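Local coordinates for putative uncharacterized protein (Mycobacterium avium, PDB 2Z6V) that is of uncharacterised function but is probably a sulfotransferase that moves a sulfuryl group from PAPS to an unknown acceptor, at residues A278-Q290 against Q301-R313. Residues are numbered along the deposited sequence; the frame is centred on the assembly and turned at random.
Sequences ATGSLCNLWRLPQ and QTEMGRLAMWQMR. With PLM (palmitic acid), chain C.
Trp286 packs its indole against one side of helix 301-326, in the helical part that follows strand 267-272 of the parallel sheet of this sulfotransferase fold. Helix 275-285 and helix 301-326 are near neighbours in sequence and pack steeply, their local axes 9.3 Å apart at an angle of 123°.

The apolar contacts form the main body of the interface. Trp286 points its six-membered ring at the second helix, with CH2 3.7 Å from Leu307 CG. The CE3 atom of the same ring meets Met304 CG at 3.5 Å. Met304 O lies at the ring edge, near its plane. Cys283 SG points at Ala308 CB, and these two residues mark the closest backbone approach. Leu282 CD2 approaches the Ala308 CB methyl at 4.2 Å. Farther along, the Met312 chain bends twice beyond CB, which takes CE to 3.6 Å from Ala278 CB. Its CG lies beside Thr279 OG1, a hydroxyl hydrogen-bonded to Pro275 O within its own helix. Phe399 of helix 392-405 touches both Thr279 and Met312.

The polar groups lie toward the other end. The Arg287 guanidinium has the Gln301 side-chain amide over one face, the two planes 35° apart. Glu387 makes a salt bridge with this arginine, and Tyr388 OH is hydrogen-bonded to its NE.

A bound palmitic acid adjoins both segments. Trp286 and Gln311 lie at its carboxyl end, and Leu282 packs on the first part of the tail. Two of the approaches, by Trp286 NE1 and Gln311 OE1, are too short in the model and so doubtful. The Gln311 chain is extended beyond CG, and its NE2 donates a hydrogen bond to PLM O1 at 3.3 Å, with an N-H...O angle of 157°.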
loop_
_atom_site.group_PDB
_atom_site.type_symbol
_atom_site.label_atom_id
_atom_site.label_comp_id
_atom_site.label_asym_id
_atom_site.label_seq_id
_atom_site.Cartn_x
_atom_site.Cartn_y
_atom_site.Cartn_z
ATOM N N ALA A 278 -12.578 6.797 -9.160
ATOM C CA ALA A 278 -11.354 6.161 -8.713
ATOM C C ALA A 278 -10.377 5.882 -9.851
ATOM O O ALA A 278 -9.168 5.955 -9.659
ATOM C CB ALA A 278 -11.681 4.869 -7.980
ATOM N N THR A 279 -10.894 5.572 -11.034
ATOM C CA THR A 279 -10.042 5.273 -12.181
ATOM C C THR A 279 -9.274 6.494 -12.669
ATOM O O THR A 279 -8.074 6.424 -12.941
ATOM C CB THR A 279 -10.871 4.699 -13.344
ATOM O OG1 THR A 279 -11.390 3.417 -12.966
ATOM C CG2 THR A 279 -10.016 4.547 -14.597
ATOM N N GLY A 280 -9.974 7.615 -12.784
ATOM C CA GLY A 280 -9.337 8.837 -13.236
ATOM C C GLY A 280 -8.373 9.344 -12.183
ATOM O O GLY A 280 -7.346 9.953 -12.500
ATOM N N SER A 281 -8.716 9.089 -10.924
ATOM C CA SER A 281 -7.883 9.501 -9.808
ATOM C C SER A 281 -6.603 8.674 -9.825
ATOM O O SER A 281 -5.536 9.169 -9.456
ATOM C CB SER A 281 -8.631 9.299 -8.488
ATOM O OG SER A 281 -7.850 9.733 -7.388
ATOM N N LEU A 282 -6.703 7.420 -10.264
ATOM C CA LEU A 282 -5.526 6.552 -10.328
ATOM C C LEU A 282 -4.542 7.104 -11.347
ATOM O O LEU A 282 -3.358 7.236 -11.057
ATOM C CB LEU A 282 -5.897 5.109 -10.712
ATOM C CG LEU A 282 -4.676 4.179 -10.804
ATOM C CD1 LEU A 282 -3.928 4.200 -9.480
ATOM C CD2 LEU A 282 -5.097 2.762 -11.142
ATOM N N CYS A 283 -5.045 7.426 -12.535
ATOM C CA CYS A 283 -4.221 7.973 -13.610
ATOM C C CYS A 283 -3.528 9.257 -13.177
ATOM O O CYS A 283 -2.386 9.532 -13.560
ATOM C CB CYS A 283 -5.079 8.283 -14.838
ATOM S SG CYS A 283 -5.762 6.848 -15.667
ATOM N N ASN A 284 -4.236 10.050 -12.385
ATOM C CA ASN A 284 -3.694 11.303 -11.911
ATOM C C ASN A 284 -2.609 11.032 -10.874
ATOM O O ASN A 284 -1.572 11.703 -10.852
ATOM C CB ASN A 284 -4.820 12.157 -11.319
ATOM C CG ASN A 284 -4.337 13.517 -10.858
ATOM O OD1 ASN A 284 -3.701 14.253 -11.618
ATOM N ND2 ASN A 284 -4.642 13.863 -9.606
ATOM N N LEU A 285 -2.844 10.034 -10.028
ATOM C CA LEU A 285 -1.888 9.681 -8.987
ATOM C C LEU A 285 -0.526 9.358 -9.583
ATOM O O LEU A 285 0.512 9.696 -9.006
ATOM C CB LEU A 285 -2.387 8.468 -8.190
ATOM C CG LEU A 285 -1.549 8.044 -6.975
ATOM C CD1 LEU A 285 -1.613 9.140 -5.929
ATOM C CD2 LEU A 285 -2.063 6.739 -6.397
ATOM N N TRP A 286 -0.543 8.706 -10.744
ATOM C CA TRP A 286 0.685 8.295 -11.417
ATOM C C TRP A 286 1.571 9.429 -11.913
ATOM O O TRP A 286 2.762 9.231 -12.163
ATOM C CB TRP A 286 0.363 7.385 -12.600
ATOM C CG TRP A 286 -0.168 6.045 -12.237
ATOM C CD1 TRP A 286 -0.034 5.397 -11.042
ATOM C CD2 TRP A 286 -0.863 5.147 -13.103
ATOM N NE1 TRP A 286 -0.603 4.149 -11.113
ATOM C CE2 TRP A 286 -1.119 3.970 -12.368
ATOM C CE3 TRP A 286 -1.296 5.221 -14.434
ATOM C CZ2 TRP A 286 -1.784 2.878 -12.918
ATOM C CZ3 TRP A 286 -1.959 4.130 -14.982
ATOM C CH2 TRP A 286 -2.195 2.975 -14.225
ATOM N N ARG A 287 1.001 10.614 -12.063
ATOM C CA ARG A 287 1.777 11.732 -12.555
ATOM C C ARG A 287 2.978 12.074 -11.681
ATOM O O ARG A 287 4.065 12.352 -12.198
ATOM C CB ARG A 287 0.871 12.943 -12.741
ATOM C CG ARG A 287 0.001 12.848 -13.990
ATOM C CD ARG A 287 -0.911 14.047 -14.089
ATOM N NE ARG A 287 -1.801 13.998 -15.250
ATOM C CZ ARG A 287 -1.412 14.142 -16.515
ATOM N NH1 ARG A 287 -0.133 14.346 -16.810
ATOM N NH2 ARG A 287 -2.314 14.090 -17.485
ATOM N N LEU A 288 2.806 12.032 -10.364
ATOM C CA LEU A 288 3.905 12.356 -9.464
ATOM C C LEU A 288 5.145 11.467 -9.669
ATOM O O LEU A 288 6.230 11.981 -9.944
ATOM C CB LEU A 288 3.425 12.315 -8.008
ATOM C CG LEU A 288 4.468 12.614 -6.923
ATOM C CD1 LEU A 288 5.357 13.791 -7.324
ATOM C CD2 LEU A 288 3.750 12.905 -5.613
ATOM N N PRO A 289 5.012 10.130 -9.546
ATOM C CA PRO A 289 6.228 9.335 -9.759
ATOM C C PRO A 289 6.768 9.407 -11.190
ATOM O O PRO A 289 7.969 9.249 -11.413
ATOM C CB PRO A 289 5.812 7.919 -9.331
ATOM C CG PRO A 289 4.346 7.905 -9.510
ATOM C CD PRO A 289 3.918 9.284 -9.042
ATOM N N GLN A 290 5.886 9.645 -12.155
ATOM C CA GLN A 290 6.313 9.768 -13.548
ATOM C C GLN A 290 7.213 10.989 -13.660
ATOM O O GLN A 290 8.254 10.945 -14.307
ATOM C CB GLN A 290 5.113 9.966 -14.476
ATOM C CG GLN A 290 4.305 8.717 -14.787
ATOM C CD GLN A 290 2.949 9.049 -15.399
ATOM O OE1 GLN A 290 2.778 10.099 -16.024
ATOM N NE2 GLN A 290 1.981 8.153 -15.231
ATOM N N GLN A 301 -0.390 10.064 -22.052
ATOM C CA GLN A 301 -1.423 10.002 -21.015
ATOM C C GLN A 301 -2.698 9.301 -21.456
ATOM O O GLN A 301 -3.480 8.831 -20.625
ATOM C CB GLN A 301 -1.760 11.410 -20.508
ATOM C CG GLN A 301 -0.623 12.070 -19.741
ATOM C CD GLN A 301 -0.228 11.302 -18.486
ATOM O OE1 GLN A 301 0.875 11.472 -17.965
ATOM N NE2 GLN A 301 -1.130 10.461 -17.992
ATOM N N THR A 302 -2.914 9.233 -22.762
ATOM C CA THR A 302 -4.097 8.569 -23.282
ATOM C C THR A 302 -3.889 7.070 -23.126
ATOM O O THR A 302 -4.840 6.318 -22.922
ATOM C CB THR A 302 -4.318 8.901 -24.765
ATOM O OG1 THR A 302 -4.464 10.320 -24.918
ATOM C CG2 THR A 302 -5.567 8.203 -25.280
ATOM N N GLU A 303 -2.636 6.639 -23.210
ATOM C CA GLU A 303 -2.332 5.225 -23.063
ATOM C C GLU A 303 -2.309 4.826 -21.591
ATOM O O GLU A 303 -2.387 3.645 -21.254
ATOM C CB GLU A 303 -0.993 4.884 -23.718
ATOM C CG GLU A 303 -0.655 3.402 -23.631
ATOM C CD GLU A 303 0.444 2.991 -24.591
ATOM O OE1 GLU A 303 0.249 3.139 -25.820
ATOM O OE2 GLU A 303 1.503 2.519 -24.118
ATOM N N MET A 304 -2.199 5.815 -20.715
ATOM C CA MET A 304 -2.185 5.550 -19.285
ATOM C C MET A 304 -3.596 5.153 -18.854
ATOM O O MET A 304 -3.784 4.410 -17.896
ATOM C CB MET A 304 -1.734 6.799 -18.527
ATOM C CG MET A 304 -0.572 6.571 -17.583
ATOM S SD MET A 304 0.986 6.291 -18.427
ATOM C CE MET A 304 0.880 4.562 -18.829
ATOM N N GLY A 305 -4.584 5.661 -19.582
ATOM C CA GLY A 305 -5.969 5.356 -19.283
ATOM C C GLY A 305 -6.309 3.888 -19.462
ATOM O O GLY A 305 -7.027 3.327 -18.640
ATOM N N ARG A 306 -5.811 3.258 -20.525
ATOM C CA ARG A 306 -6.098 1.847 -20.737
ATOM C C ARG A 306 -5.388 0.968 -19.716
ATOM O O ARG A 306 -5.899 -0.096 -19.356
ATOM C CB ARG A 306 -5.737 1.392 -22.158
ATOM C CG ARG A 306 -4.485 2.004 -22.722
ATOM C CD ARG A 306 -4.776 3.394 -23.275
ATOM N NE ARG A 306 -5.070 3.392 -24.709
ATOM C CZ ARG A 306 -4.178 3.119 -25.661
ATOM N NH1 ARG A 306 -2.923 2.819 -25.340
ATOM N NH2 ARG A 306 -4.540 3.155 -26.937
ATOM N N LEU A 307 -4.219 1.401 -19.249
ATOM C CA LEU A 307 -3.497 0.626 -18.245
ATOM C C LEU A 307 -4.277 0.715 -16.931
ATOM O O LEU A 307 -4.480 -0.291 -16.249
ATOM C CB LEU A 307 -2.063 1.150 -18.056
ATOM C CG LEU A 307 -1.256 0.596 -16.857
ATOM C CD1 LEU A 307 -1.255 -0.937 -16.842
ATOM C CD2 LEU A 307 0.182 1.130 -16.918
ATOM N N ALA A 308 -4.726 1.918 -16.588
ATOM C CA ALA A 308 -5.491 2.104 -15.362
ATOM C C ALA A 308 -6.748 1.245 -15.429
ATOM O O ALA A 308 -7.145 0.635 -14.441
ATOM C CB ALA A 308 -5.867 3.574 -15.186
ATOM N N MET A 309 -7.369 1.200 -16.604
ATOM C CA MET A 309 -8.581 0.413 -16.805
ATOM C C MET A 309 -8.295 -1.070 -16.605
ATOM O O MET A 309 -9.058 -1.778 -15.958
ATOM C CB MET A 309 -9.122 0.638 -18.215
ATOM C CG MET A 309 -10.321 -0.217 -18.561
ATOM S SD MET A 309 -10.751 -0.085 -20.304
ATOM C CE MET A 309 -11.484 1.534 -20.351
ATOM N N TRP A 310 -7.186 -1.525 -17.175
ATOM C CA TRP A 310 -6.757 -2.913 -17.078
ATOM C C TRP A 310 -6.496 -3.275 -15.613
ATOM O O TRP A 310 -6.914 -4.332 -15.136
ATOM C CB TRP A 310 -5.487 -3.093 -17.910
ATOM C CG TRP A 310 -4.843 -4.439 -17.811
ATOM C CD1 TRP A 310 -5.096 -5.531 -18.589
ATOM C CD2 TRP A 310 -3.802 -4.825 -16.905
ATOM N NE1 TRP A 310 -4.270 -6.574 -18.229
ATOM C CE2 TRP A 310 -3.467 -6.165 -17.196
ATOM C CE3 TRP A 310 -3.115 -4.164 -15.877
ATOM C CZ2 TRP A 310 -2.476 -6.860 -16.495
ATOM C CZ3 TRP A 310 -2.127 -4.853 -15.181
ATOM C CH2 TRP A 310 -1.818 -6.189 -15.495
ATOM N N GLN A 311 -5.806 -2.391 -14.900
ATOM C CA GLN A 311 -5.497 -2.624 -13.500
ATOM C C GLN A 311 -6.751 -2.637 -12.631
ATOM O O GLN A 311 -6.888 -3.476 -11.735
ATOM C CB GLN A 311 -4.524 -1.564 -12.988
ATOM C CG GLN A 311 -3.081 -1.859 -13.316
ATOM C CD GLN A 311 -2.136 -0.868 -12.669
ATOM O OE1 GLN A 311 -2.380 -0.410 -11.562
ATOM N NE2 GLN A 311 -1.049 -0.550 -13.349
ATOM N N MET A 312 -7.662 -1.706 -12.886
ATOM C CA MET A 312 -8.892 -1.654 -12.114
ATOM C C MET A 312 -9.709 -2.930 -12.279
ATOM O O MET A 312 -10.311 -3.403 -11.317
ATOM C CB MET A 312 -9.733 -0.437 -12.513
ATOM C CG MET A 312 -9.166 0.878 -12.000
ATOM S SD MET A 312 -8.939 0.845 -10.210
ATOM C CE MET A 312 -9.964 2.208 -9.671
ATOM N N ARG A 313 -9.730 -3.492 -13.485
ATOM C CA ARG A 313 -10.485 -4.717 -13.719
ATOM C C ARG A 313 -10.074 -5.806 -12.719
ATOM O O ARG A 313 -10.927 -6.482 -12.142
ATOM C CB ARG A 313 -10.284 -5.210 -15.153
ATOM C CG ARG A 313 -11.025 -6.500 -15.459
ATOM C CD ARG A 313 -11.202 -6.713 -16.956
ATOM N NE ARG A 313 -9.944 -6.670 -17.701
ATOM C CZ ARG A 313 -8.933 -7.521 -17.529
ATOM N NH1 ARG A 313 -9.021 -8.492 -16.628
ATOM N NH2 ARG A 313 -7.834 -7.409 -18.267
HETATM C C1 PLM C . 1.291 1.348 -10.256
HETATM O O1 PLM C . 1.146 0.929 -11.424
HETATM O O2 PLM C . 2.357 1.347 -9.603
HETATM C C2 PLM C . 0.057 1.918 -9.550
HETATM C C3 PLM C . -1.138 0.971 -9.672
HETATM C C4 PLM C . -2.347 1.448 -8.865
HETATM C C5 PLM C . -2.031 1.538 -7.370
HETATM C C6 PLM C . -1.289 2.830 -7.022
HETATM C C7 PLM C . -0.714 2.747 -5.607
HETATM C C8 PLM C . 0.493 1.808 -5.569
HETATM C C9 PLM C . 0.469 0.971 -4.290
HETATM C CA PLM C . 0.310 1.850 -3.048
HETATM C CB PLM C . -0.204 1.041 -1.854
HETATM C CC PLM C . -1.512 0.341 -2.226
HETATM C CD PLM C . -1.241 -0.929 -3.035
HETATM C CE PLM C . -2.458 -1.367 -3.854
HETATM C CF PLM C . -2.778 -0.320 -4.923
HETATM C CG PLM C . -3.895 -0.784 -5.858
#